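Local coordinates for protein lactate dehydrogenase, adjacent gene encodes predicted malate dehydrogenase (Cryptosporidium parvum, PDB 4ND1) that probably interconverts (S)-lactate and pyruvate with NAD(+)/NADH as the redox partner, as an L-lactate dehydrogenase of the LDH/MDH superfamily, at residues A[88-93]-A[218-223]; A[118-123]-A[143-148]; A[152-157]-A[211-216]; A[8-13]-A[78-83]. One frame throughout, in Å; residues are numbered along the deposited sequence.

Contact 1 of 4, residues A[88-93]-A[218-223]; sequences DDRSEL and IAWKEV. With OXM (oxamic acid), chain D.
R90 lays its guanidinium over the indole of W220, and this cation-pi pair is the chief interaction between the loop 88-93 and helix 206-227. CZ of R90 stands 3.9 Å from the centroid of the five-membered ring of W220. The two planes are not parallel but 48° apart, with NH2 of R90 dipping to 3.2 Å from CD1 of W220. An arginine suits the place because its flat cation can offer a face to the indole while its edge still donates hydrogen bonds.

Those bonds go to the bound oxamate. NE of R90 donates to O1 of OXM at 2.9 Å, and NH2 of R90 reaches O3 of OXM at 3.1 Å with a nearly straight N-H...O angle of 167°. Water 1 accepts from NH2 of R90 and from the backbone N of W220, tying the guanidinium to the helix.

Polar contacts at the outer end are slighter. The chain of K221, extended beyond CG, brings NZ to the carbonyl O of D88 in a weak bond of 3.4 Å, while C of D88 lies at the edge of the indole near CZ2.

Indole, oxamate and water 1 together probably set the tilt of a cation whose N-H groups bind the substrate analogue, and R90 is also seen to bind pyruvate and lactate; closing the loop on W220 probably helps assemble that site.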
# COMPACT_ATOMS: atom_id res chain seq x y z
N ASP A 88 23.50 -2.49 -30.88
CA ASP A 88 22.40 -3.39 -31.27
C ASP A 88 22.47 -4.81 -30.68
O ASP A 88 21.74 -5.70 -31.12
CB ASP A 88 22.28 -3.44 -32.81
CG ASP A 88 23.60 -3.71 -33.50
OD1 ASP A 88 23.91 -3.01 -34.48
OD2 ASP A 88 24.33 -4.63 -33.06
N ASP A 89 23.31 -5.01 -29.67
CA ASP A 89 23.36 -6.29 -28.96
C ASP A 89 23.94 -6.12 -27.55
O ASP A 89 24.99 -5.50 -27.37
CB ASP A 89 24.18 -7.32 -29.74
CG ASP A 89 23.81 -8.76 -29.40
OD1 ASP A 89 23.92 -9.16 -28.22
OD2 ASP A 89 23.41 -9.50 -30.33
N ARG A 90 23.25 -6.70 -26.57
CA ARG A 90 23.67 -6.66 -25.17
C ARG A 90 25.07 -7.25 -24.95
O ARG A 90 25.76 -6.88 -24.00
CB ARG A 90 22.67 -7.42 -24.29
CG ARG A 90 21.26 -6.83 -24.23
CD ARG A 90 20.32 -7.84 -23.60
NE ARG A 90 18.93 -7.39 -23.51
CZ ARG A 90 17.99 -7.59 -24.44
NH1 ARG A 90 18.26 -8.22 -25.58
NH2 ARG A 90 16.76 -7.14 -24.23
N SER A 91 25.46 -8.17 -25.83
CA SER A 91 26.77 -8.83 -25.76
C SER A 91 27.97 -7.90 -25.98
O SER A 91 29.09 -8.27 -25.64
CB SER A 91 26.85 -9.97 -26.77
OG SER A 91 26.14 -11.10 -26.29
N GLU A 92 27.74 -6.72 -26.54
CA GLU A 92 28.80 -5.73 -26.73
C GLU A 92 29.47 -5.30 -25.42
O GLU A 92 30.59 -4.81 -25.42
CB GLU A 92 28.25 -4.48 -27.43
CG GLU A 92 27.81 -4.71 -28.87
CD GLU A 92 26.89 -3.62 -29.38
OE1 GLU A 92 25.98 -3.92 -30.18
OE2 GLU A 92 27.08 -2.45 -28.96
N LEU A 93 28.77 -5.50 -24.30
CA LEU A 93 29.28 -5.15 -22.98
C LEU A 93 29.99 -6.31 -22.29
O LEU A 93 30.48 -6.14 -21.17
CB LEU A 93 28.12 -4.70 -22.08
CG LEU A 93 27.19 -3.60 -22.61
CD1 LEU A 93 25.92 -3.54 -21.78
CD2 LEU A 93 27.91 -2.26 -22.62
N ILE A 218 12.19 -7.52 -29.15
CA ILE A 218 12.92 -6.31 -29.54
C ILE A 218 12.57 -5.09 -28.68
O ILE A 218 12.98 -3.98 -28.99
CB ILE A 218 12.69 -5.97 -31.03
CG1 ILE A 218 11.22 -5.58 -31.30
CG2 ILE A 218 13.09 -7.16 -31.90
CD1 ILE A 218 10.96 -4.09 -31.38
N ALA A 219 11.82 -5.32 -27.60
CA ALA A 219 11.31 -4.24 -26.76
C ALA A 219 12.41 -3.31 -26.23
O ALA A 219 12.19 -2.10 -26.08
CB ALA A 219 10.52 -4.81 -25.59
N TRP A 220 13.60 -3.86 -25.96
CA TRP A 220 14.68 -3.07 -25.39
C TRP A 220 15.13 -1.96 -26.33
O TRP A 220 15.45 -0.85 -25.87
CB TRP A 220 15.86 -3.96 -24.97
CG TRP A 220 16.77 -4.38 -26.08
CD1 TRP A 220 16.61 -5.44 -26.93
CD2 TRP A 220 18.00 -3.75 -26.46
NE1 TRP A 220 17.66 -5.51 -27.81
CE2 TRP A 220 18.53 -4.48 -27.54
CE3 TRP A 220 18.70 -2.64 -25.98
CZ2 TRP A 220 19.73 -4.14 -28.16
CZ3 TRP A 220 19.90 -2.29 -26.60
CH2 TRP A 220 20.40 -3.04 -27.68
N LYS A 221 15.14 -2.24 -27.63
CA LYS A 221 15.51 -1.26 -28.64
C LYS A 221 14.46 -0.16 -28.78
O LYS A 221 14.81 1.01 -28.98
CB LYS A 221 15.75 -1.93 -30.00
CG LYS A 221 16.91 -2.91 -29.99
CD LYS A 221 17.34 -3.30 -31.40
CE LYS A 221 18.42 -4.38 -31.34
NZ LYS A 221 18.78 -4.91 -32.68
N GLU A 222 13.19 -0.53 -28.69
CA GLU A 222 12.11 0.46 -28.79
C GLU A 222 12.23 1.52 -27.70
O GLU A 222 12.08 2.71 -27.96
CB GLU A 222 10.74 -0.21 -28.69
CG GLU A 222 9.59 0.70 -29.11
CD GLU A 222 8.22 0.15 -28.74
OE1 GLU A 222 7.22 0.75 -29.18
OE2 GLU A 222 8.13 -0.86 -28.02
N VAL A 223 12.50 1.07 -26.47
CA VAL A 223 12.68 1.97 -25.34
C VAL A 223 13.95 2.80 -25.53
O VAL A 223 13.92 4.02 -25.43
CB VAL A 223 12.72 1.20 -24.00
CG1 VAL A 223 13.09 2.11 -22.84
CG2 VAL A 223 11.38 0.52 -23.74
C1 OXM D . 17.69 -4.47 -21.77
N1 OXM D . 18.28 -3.34 -22.15
O1 OXM D . 18.33 -5.45 -21.44
C2 OXM D . 16.24 -4.50 -21.76
O2 OXM D . 15.62 -3.42 -21.70
O3 OXM D . 15.66 -5.61 -21.80
O HOH W 1 14.10 -6.91 -25.50

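Contact 2 of 4, residues A[118-123]-A[143-148]; sequences ICITNP and CGMAGV. With NAD (nicotinamide-adenine-dinucleotide), chain C.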
# COMPACT_ATOMS: atom_id res chain seq x y z
N ILE A 118 21.10 -10.88 -6.89
CA ILE A 118 20.30 -10.70 -8.10
C ILE A 118 21.10 -9.85 -9.09
O ILE A 118 21.32 -8.67 -8.86
CB ILE A 118 18.97 -9.98 -7.79
CG1 ILE A 118 18.13 -10.81 -6.81
CG2 ILE A 118 18.20 -9.72 -9.08
CD1 ILE A 118 17.04 -10.02 -6.12
N CYS A 119 21.53 -10.47 -10.18
CA CYS A 119 22.30 -9.77 -11.21
C CYS A 119 21.38 -9.14 -12.25
O CYS A 119 20.35 -9.71 -12.61
CB CYS A 119 23.29 -10.73 -11.87
SG CYS A 119 24.40 -9.93 -13.06
N ILE A 120 21.75 -7.95 -12.71
CA ILE A 120 21.02 -7.22 -13.75
C ILE A 120 21.93 -6.88 -14.93
O ILE A 120 21.51 -6.95 -16.07
CB ILE A 120 20.36 -5.94 -13.19
CG1 ILE A 120 19.38 -6.31 -12.06
CG2 ILE A 120 19.65 -5.16 -14.29
CD1 ILE A 120 18.65 -5.14 -11.45
N THR A 121 23.18 -6.51 -14.62
CA THR A 121 24.22 -6.25 -15.62
C THR A 121 24.15 -7.17 -16.83
O THR A 121 24.09 -8.39 -16.69
CB THR A 121 25.62 -6.40 -14.97
OG1 THR A 121 25.67 -5.65 -13.75
CG2 THR A 121 26.72 -5.92 -15.91
N ASN A 122 24.17 -6.59 -18.02
CA ASN A 122 24.19 -7.36 -19.27
C ASN A 122 25.62 -7.70 -19.71
O ASN A 122 26.57 -7.05 -19.27
CB ASN A 122 23.48 -6.58 -20.38
CG ASN A 122 21.99 -6.88 -20.43
OD1 ASN A 122 21.57 -8.02 -20.25
ND2 ASN A 122 21.19 -5.86 -20.70
N PRO A 123 25.78 -8.74 -20.56
CA PRO A 123 24.74 -9.65 -21.06
C PRO A 123 24.28 -10.60 -19.96
O PRO A 123 25.04 -11.46 -19.51
CB PRO A 123 25.45 -10.42 -22.19
CG PRO A 123 26.89 -10.39 -21.80
CD PRO A 123 27.11 -9.08 -21.09
N CYS A 143 21.19 -15.50 -8.99
CA CYS A 143 20.35 -15.54 -10.18
C CYS A 143 20.36 -14.19 -10.89
O CYS A 143 20.94 -13.22 -10.40
CB CYS A 143 18.90 -15.91 -9.80
SG CYS A 143 18.03 -14.68 -8.80
N GLY A 144 19.72 -14.13 -12.06
CA GLY A 144 19.66 -12.91 -12.84
C GLY A 144 18.25 -12.43 -13.08
O GLY A 144 17.37 -13.23 -13.40
N MET A 145 18.02 -11.13 -12.91
CA MET A 145 16.74 -10.54 -13.28
C MET A 145 16.69 -10.40 -14.79
O MET A 145 17.57 -9.76 -15.39
CB MET A 145 16.56 -9.16 -12.65
CG MET A 145 15.19 -8.54 -12.88
SD MET A 145 14.88 -8.03 -14.57
CE MET A 145 16.00 -6.63 -14.72
N ALA A 146 15.67 -11.00 -15.39
CA ALA A 146 15.42 -10.86 -16.83
C ALA A 146 14.00 -11.28 -17.17
O ALA A 146 13.24 -10.50 -17.76
CB ALA A 146 16.43 -11.69 -17.61
N GLY A 147 13.63 -12.50 -16.79
CA GLY A 147 12.32 -13.06 -17.09
C GLY A 147 11.13 -12.24 -16.61
O GLY A 147 10.11 -12.16 -17.29
N VAL A 148 11.27 -11.62 -15.44
CA VAL A 148 10.22 -10.74 -14.91
C VAL A 148 10.00 -9.54 -15.83
O VAL A 148 8.87 -9.13 -16.07
CB VAL A 148 10.54 -10.27 -13.47
CG1 VAL A 148 9.59 -9.18 -13.01
CG2 VAL A 148 10.46 -11.45 -12.51
PA NAD C . 24.00 3.19 -15.92
O1A NAD C . 22.89 4.18 -15.73
O2A NAD C . 25.14 3.50 -16.86
O5B NAD C . 24.59 2.81 -14.49
C5B NAD C . 25.74 1.98 -14.36
C4B NAD C . 26.42 2.39 -13.07
O4B NAD C . 27.44 1.45 -12.73
C3B NAD C . 27.09 3.76 -13.18
O3B NAD C . 26.59 4.64 -12.17
C2B NAD C . 28.57 3.49 -12.96
O2B NAD C . 29.23 4.52 -12.21
C1B NAD C . 28.53 2.19 -12.18
N9A NAD C . 29.78 1.40 -12.24
C8A NAD C . 30.67 1.29 -13.25
N7A NAD C . 31.68 0.46 -12.89
C5A NAD C . 31.44 0.02 -11.64
C6A NAD C . 32.09 -0.87 -10.66
N6A NAD C . 33.25 -1.50 -10.95
N1A NAD C . 31.48 -1.05 -9.47
C2A NAD C . 30.32 -0.45 -9.14
N3A NAD C . 29.68 0.38 -9.99
C4A NAD C . 30.18 0.65 -11.22
O3 NAD C . 23.41 1.77 -16.39
PN NAD C . 21.89 1.29 -16.12
O1N NAD C . 20.98 2.02 -17.08
O2N NAD C . 21.59 1.34 -14.65
O5D NAD C . 21.98 -0.26 -16.54
C5D NAD C . 22.76 -1.13 -15.73
C4D NAD C . 22.97 -2.46 -16.44
O4D NAD C . 21.72 -3.16 -16.51
C3D NAD C . 23.45 -2.31 -17.88
O3D NAD C . 24.52 -3.23 -18.11
C2D NAD C . 22.25 -2.66 -18.73
O2D NAD C . 22.61 -3.25 -19.98
C1D NAD C . 21.53 -3.66 -17.84
N1N NAD C . 20.10 -3.88 -18.07
C2N NAD C . 19.65 -5.12 -17.86
C3N NAD C . 18.31 -5.45 -18.04
C7N NAD C . 17.81 -6.85 -17.79
O7N NAD C . 16.67 -7.11 -18.11
N7N NAD C . 18.58 -7.78 -17.22
C4N NAD C . 17.43 -4.44 -18.42
C5N NAD C . 17.91 -3.15 -18.62
C6N NAD C . 19.26 -2.89 -18.44
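C119 and C143 join two neighbouring parallel strands at the tight end of this contact. N of C119 donates to O of C143 at 2.8 Å, almost straight (175°) and in the carbonyl plane. One step on, N of M145 donates to O of C119 at 2.7 Å, and CA of G144 makes a CA-H...O contact of 3.3 Å with that same oxygen. Beside these bonds the packing is apolar and buried: CG2 of I118 lies against CB of M145 at 4.0 Å.

Beyond I120 the backbones part, and the cofactor rather than solvent occupies the fork. The bent chain of M145, turned at chi2 (-70°) and chi3 (-69°), carries CE to 3.5 Å from O7N of NAD, whereas CG2 of I120 touches the nicotinamide at C2N. The carboxamide spans both branches, N7N of NAD donating to O of M145 at 2.9 Å and, longer, to O of I120. Farther along the loop, ND2 of N122 donates to O2D of the ribose at 3.1 Å.

Strands 116-119 and 142-144, linked through helix 124-135, make a beta-alpha-beta unit of the Rossmann fold, whose diverging C-terminal strand ends form part of the nicotinamide site.

Contact 3 of 4, residues A[152-157]-A[211-216]; sequences SRFRTF and EIVCHT. With OXM (oxamic acid), chain D.
F157 and H215 stack face to face, their centroids 3.7 Å apart and planes within 11° of parallel. ND1 of H215 sits over the centre of the phenyl ring, and the opposite face of that ring carries O of R153, offset toward the rim. The edge of F157 meets T216, CD2 lying 3.7 Å from OG1. F154 is used differently: CG2 of I212 comes to its edge, 3.9 Å from CE1, while OG1 of T216 approaches CD1 obliquely. A histidine suits its place because its aromatic ring stacks on F157 while NE2 bonds E222, two turns further along its helix.

CG of F157 lies anti to the carbonyl carbon (chi1 -60°), which sends the ring to H215 and leaves CB against CG2 of I212 at 3.8 Å. The two short helical segments run roughly antiparallel. OG1 of T216 is satisfied in its own helix by O of I212 at 2.7 Å, so it can face the phenyl rings.

R153 leaves this core with an extended chain. NH1 of R153 donates to O3 of OXM, and NH2 of R153 to O2 of OXM at 2.9 Å: a two-pronged grip on the carboxylate. Water 2 connects NH1 to O of T216. The stack thus joins the helix carrying the substrate-binding arginine to helix 206-227, and the water probably helps to orient the guanidinium.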
# COMPACT_ATOMS: atom_id res chain seq x y z
N SER A 152 6.80 -9.48 -18.22
CA SER A 152 5.95 -8.33 -17.96
C SER A 152 5.61 -7.60 -19.26
O SER A 152 4.47 -7.19 -19.47
CB SER A 152 6.61 -7.36 -16.98
OG SER A 152 6.67 -7.92 -15.68
N ARG A 153 6.61 -7.46 -20.12
CA ARG A 153 6.41 -6.86 -21.44
C ARG A 153 5.48 -7.73 -22.28
O ARG A 153 4.54 -7.23 -22.90
CB ARG A 153 7.75 -6.68 -22.16
CG ARG A 153 8.61 -5.59 -21.56
CD ARG A 153 10.05 -5.69 -22.02
NE ARG A 153 10.80 -4.48 -21.67
CZ ARG A 153 12.12 -4.35 -21.80
NH1 ARG A 153 12.87 -5.35 -22.26
NH2 ARG A 153 12.70 -3.21 -21.44
N PHE A 154 5.74 -9.03 -22.27
CA PHE A 154 4.91 -10.01 -22.98
C PHE A 154 3.46 -9.92 -22.51
O PHE A 154 2.55 -9.77 -23.32
CB PHE A 154 5.50 -11.41 -22.76
CG PHE A 154 4.90 -12.49 -23.64
CD1 PHE A 154 4.46 -12.23 -24.93
CD2 PHE A 154 4.84 -13.80 -23.17
CE1 PHE A 154 3.93 -13.24 -25.71
CE2 PHE A 154 4.32 -14.81 -23.95
CZ PHE A 154 3.86 -14.53 -25.23
N ARG A 155 3.26 -9.95 -21.19
CA ARG A 155 1.92 -9.83 -20.60
C ARG A 155 1.24 -8.51 -20.96
O ARG A 155 0.05 -8.49 -21.28
CB ARG A 155 2.00 -9.92 -19.08
CG ARG A 155 2.40 -11.28 -18.54
CD ARG A 155 2.69 -11.20 -17.05
NE ARG A 155 1.47 -11.16 -16.25
CZ ARG A 155 1.42 -11.07 -14.93
NH1 ARG A 155 2.53 -10.99 -14.21
NH2 ARG A 155 0.24 -11.07 -14.32
N THR A 156 2.01 -7.43 -20.91
CA THR A 156 1.48 -6.08 -21.16
C THR A 156 0.99 -5.90 -22.59
O THR A 156 -0.07 -5.32 -22.81
CB THR A 156 2.55 -5.01 -20.84
OG1 THR A 156 2.83 -5.03 -19.44
CG2 THR A 156 2.08 -3.62 -21.24
N PHE A 157 1.77 -6.39 -23.55
CA PHE A 157 1.41 -6.28 -24.96
C PHE A 157 0.16 -7.10 -25.27
O PHE A 157 -0.69 -6.66 -26.04
CB PHE A 157 2.57 -6.72 -25.86
CG PHE A 157 3.83 -5.89 -25.70
CD1 PHE A 157 3.77 -4.54 -25.35
CD2 PHE A 157 5.07 -6.46 -25.92
CE1 PHE A 157 4.93 -3.80 -25.21
CE2 PHE A 157 6.23 -5.72 -25.78
CZ PHE A 157 6.16 -4.38 -25.43
N GLU A 211 3.33 -10.71 -33.94
CA GLU A 211 3.77 -9.33 -33.75
C GLU A 211 4.11 -9.09 -32.27
O GLU A 211 5.12 -8.46 -31.96
CB GLU A 211 2.69 -8.36 -34.22
CG GLU A 211 3.13 -6.90 -34.33
CD GLU A 211 3.15 -6.15 -33.00
OE1 GLU A 211 2.33 -6.44 -32.11
OE2 GLU A 211 4.01 -5.25 -32.86
N ILE A 212 3.28 -9.62 -31.37
CA ILE A 212 3.48 -9.47 -29.93
C ILE A 212 4.74 -10.20 -29.46
O ILE A 212 5.48 -9.69 -28.61
CB ILE A 212 2.23 -9.95 -29.15
CG1 ILE A 212 1.09 -8.94 -29.33
CG2 ILE A 212 2.54 -10.11 -27.67
CD1 ILE A 212 -0.28 -9.47 -28.96
N VAL A 213 4.98 -11.39 -30.01
CA VAL A 213 6.19 -12.16 -29.71
C VAL A 213 7.44 -11.39 -30.16
O VAL A 213 8.41 -11.28 -29.41
CB VAL A 213 6.15 -13.56 -30.37
CG1 VAL A 213 7.52 -14.23 -30.37
CG2 VAL A 213 5.14 -14.44 -29.66
N CYS A 214 7.40 -10.85 -31.38
CA CYS A 214 8.50 -10.06 -31.93
C CYS A 214 8.73 -8.79 -31.10
O CYS A 214 9.86 -8.48 -30.74
CB CYS A 214 8.20 -9.68 -33.39
SG CYS A 214 9.43 -8.62 -34.20
N HIS A 215 7.64 -8.09 -30.80
CA HIS A 215 7.66 -6.86 -30.01
C HIS A 215 8.31 -7.09 -28.65
O HIS A 215 9.13 -6.29 -28.21
CB HIS A 215 6.24 -6.32 -29.84
CG HIS A 215 6.18 -4.93 -29.29
ND1 HIS A 215 5.01 -4.37 -28.82
CD2 HIS A 215 7.13 -3.98 -29.14
CE1 HIS A 215 5.24 -3.14 -28.41
NE2 HIS A 215 6.53 -2.88 -28.59
N THR A 216 7.94 -8.20 -28.00
CA THR A 216 8.56 -8.62 -26.75
C THR A 216 10.07 -8.77 -26.89
O THR A 216 10.83 -8.29 -26.05
CB THR A 216 7.97 -9.95 -26.25
OG1 THR A 216 6.55 -9.81 -26.09
CG2 THR A 216 8.59 -10.38 -24.93
C1 OXM D . 17.69 -4.47 -21.77
N1 OXM D . 18.28 -3.34 -22.15
O1 OXM D . 18.33 -5.45 -21.44
C2 OXM D . 16.24 -4.50 -21.76
O2 OXM D . 15.62 -3.42 -21.70
O3 OXM D . 15.66 -5.61 -21.80
O HOH W 2 12.16 -7.81 -23.55

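Contact 4 of 4, residues A[8-13]-A[78-83]; sequences AVIGSG and ITASIP. With NAD (nicotinamide-adenine-dinucleotide), chain C.
T79 reaches G11 through its hydroxyl and so ties the loop just after strand 75-78 to the glycine-rich turn after strand 6-10. Along this side chain, CB lies 4.0 Å from both O of I10 and O of G11. The chain then forks: CG2 leads toward CG1 of V9 at a loose 4.4 Å, while OG1 donates to O of G11 at 2.7 Å. With chi1 at 75°, OG1 stands between the backbone N and the carbonyl carbon, and it meets the G11 oxygen from above the carbonyl plane, not along a lone pair. A threonine fits because one branch bonds and the other packs.

N of T79 also donates to O of I10 at 2.9 Å, continuing the parallel pairing of I10 with I78. Glycine suits position 11 twice over: a CB would run into OG1 of T79 and N of A80, and at these backbone angles it would also jam against O of I10.

Both segments also meet the cofactor. CB of A80, small enough to let the adenine settle, is 3.4 Å from N3A of NAD. OG of S81 shares a 2.9 Å hydrogen bond with O3D of NAD and is also bonded to N97. The glycine-rich turn, fitting the Rossmann GxGxxG pattern, thus offers bare backbone to the dinucleotide, while the hydroxyls of T79 and S81 bond the turn and the nicotinamide ribose.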
# COMPACT_ATOMS: atom_id res chain seq x y z
N ALA A 8 21.76 -4.19 -0.75
CA ALA A 8 22.89 -3.48 -1.34
C ALA A 8 22.70 -3.41 -2.85
O ALA A 8 22.51 -4.43 -3.50
CB ALA A 8 24.20 -4.17 -1.00
N VAL A 9 22.74 -2.19 -3.38
CA VAL A 9 22.64 -1.95 -4.81
C VAL A 9 24.02 -1.57 -5.33
O VAL A 9 24.53 -0.48 -5.03
CB VAL A 9 21.62 -0.83 -5.11
CG1 VAL A 9 21.45 -0.66 -6.61
CG2 VAL A 9 20.28 -1.13 -4.45
N ILE A 10 24.62 -2.46 -6.11
CA ILE A 10 25.97 -2.24 -6.64
C ILE A 10 25.87 -1.62 -8.03
O ILE A 10 25.66 -2.32 -9.03
CB ILE A 10 26.78 -3.55 -6.71
CG1 ILE A 10 26.67 -4.33 -5.40
CG2 ILE A 10 28.24 -3.25 -7.05
CD1 ILE A 10 26.96 -3.51 -4.16
N GLY A 11 26.05 -0.31 -8.08
CA GLY A 11 25.83 0.48 -9.28
C GLY A 11 24.65 1.37 -9.02
O GLY A 11 23.53 0.89 -8.86
N SER A 12 24.90 2.67 -8.95
CA SER A 12 23.88 3.65 -8.58
C SER A 12 23.52 4.54 -9.76
O SER A 12 23.26 5.74 -9.60
CB SER A 12 24.37 4.47 -7.39
OG SER A 12 24.75 3.60 -6.33
N GLY A 13 23.49 3.94 -10.95
CA GLY A 13 23.05 4.62 -12.15
C GLY A 13 21.54 4.62 -12.27
O GLY A 13 20.83 4.55 -11.26
N ILE A 78 23.03 -6.35 -8.44
CA ILE A 78 24.16 -5.85 -9.23
C ILE A 78 23.70 -5.21 -10.54
O ILE A 78 23.25 -5.91 -11.45
CB ILE A 78 25.19 -6.95 -9.53
CG1 ILE A 78 25.59 -7.67 -8.24
CG2 ILE A 78 26.41 -6.36 -10.22
CD1 ILE A 78 26.47 -8.88 -8.46
N THR A 79 23.84 -3.89 -10.62
CA THR A 79 23.53 -3.13 -11.83
C THR A 79 24.78 -2.53 -12.48
O THR A 79 24.68 -1.88 -13.52
CB THR A 79 22.58 -1.95 -11.51
OG1 THR A 79 23.31 -0.90 -10.86
CG2 THR A 79 21.43 -2.40 -10.62
N ALA A 80 25.95 -2.74 -11.87
CA ALA A 80 27.18 -2.06 -12.29
C ALA A 80 27.55 -2.42 -13.72
O ALA A 80 27.51 -3.59 -14.09
CB ALA A 80 28.32 -2.39 -11.35
N SER A 81 27.91 -1.42 -14.52
CA SER A 81 28.18 -1.63 -15.94
C SER A 81 29.10 -0.56 -16.51
O SER A 81 29.13 0.57 -16.02
CB SER A 81 26.85 -1.62 -16.71
OG SER A 81 27.06 -1.74 -18.11
N ILE A 82 29.84 -0.92 -17.56
CA ILE A 82 30.62 0.05 -18.33
C ILE A 82 29.65 0.99 -19.05
O ILE A 82 28.52 0.60 -19.34
CB ILE A 82 31.56 -0.63 -19.36
CG1 ILE A 82 30.77 -1.42 -20.41
CG2 ILE A 82 32.55 -1.53 -18.65
CD1 ILE A 82 31.60 -1.89 -21.58
N PRO A 83 30.08 2.22 -19.36
CA PRO A 83 29.16 3.19 -19.95
C PRO A 83 28.89 2.97 -21.44
O PRO A 83 29.57 2.19 -22.09
CB PRO A 83 29.87 4.54 -19.74
CG PRO A 83 31.31 4.20 -19.67
CD PRO A 83 31.42 2.80 -19.12
PA NAD C . 24.00 3.19 -15.92
O1A NAD C . 22.89 4.18 -15.73
O2A NAD C . 25.14 3.50 -16.86
O5B NAD C . 24.59 2.81 -14.49
C5B NAD C . 25.74 1.98 -14.36
C4B NAD C . 26.42 2.39 -13.07
O4B NAD C . 27.44 1.45 -12.73
C3B NAD C . 27.09 3.76 -13.18
O3B NAD C . 26.59 4.64 -12.17
C2B NAD C . 28.57 3.49 -12.96
O2B NAD C . 29.23 4.52 -12.21
C1B NAD C . 28.53 2.19 -12.18
N9A NAD C . 29.78 1.40 -12.24
C8A NAD C . 30.67 1.29 -13.25
N7A NAD C . 31.68 0.46 -12.89
C5A NAD C . 31.44 0.02 -11.64
C6A NAD C . 32.09 -0.87 -10.66
N6A NAD C . 33.25 -1.50 -10.95
N1A NAD C . 31.48 -1.05 -9.47
C2A NAD C . 30.32 -0.45 -9.14
N3A NAD C . 29.68 0.38 -9.99
C4A NAD C . 30.18 0.65 -11.22
O3 NAD C . 23.41 1.77 -16.39
PN NAD C . 21.89 1.29 -16.12
O1N NAD C . 20.98 2.02 -17.08
O2N NAD C . 21.59 1.34 -14.65
O5D NAD C . 21.98 -0.26 -16.54
C5D NAD C . 22.76 -1.13 -15.73
C4D NAD C . 22.97 -2.46 -16.44
O4D NAD C . 21.72 -3.16 -16.51
C3D NAD C . 23.45 -2.31 -17.88
O3D NAD C . 24.52 -3.23 -18.11
C2D NAD C . 22.25 -2.66 -18.73
O2D NAD C . 22.61 -3.25 -19.98
C1D NAD C . 21.53 -3.66 -17.84
N1N NAD C . 20.10 -3.88 -18.07
C2N NAD C . 19.65 -5.12 -17.86
C3N NAD C . 18.31 -5.45 -18.04
C7N NAD C . 17.81 -6.85 -17.79
O7N NAD C . 16.67 -7.11 -18.11
N7N NAD C . 18.58 -7.78 -17.22
C4N NAD C . 17.43 -4.44 -18.42
C5N NAD C . 17.91 -3.15 -18.62
C6N NAD C . 19.26 -2.89 -18.44

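Overall arrangement
Contacts 2 and 4 are buried in the same parallel sheet and rest on backbone pairing, small residues and aliphatic packing; both touch NAD, and OG1 of T121 in contact 2 probably bonds O of A80 in contact 4. Contacts 1 and 3 share helix 206-227 and depend on side chains instead, a cation over an indole in one and stacked rings in the other; contact 1 is partly open while contact 3 is buried, and both reach the second subunit. Their arginines meet on oxamate, joined there by N122 of contact 2. Contact 3 lies farthest from contact 4, their centres about 27 Å apart.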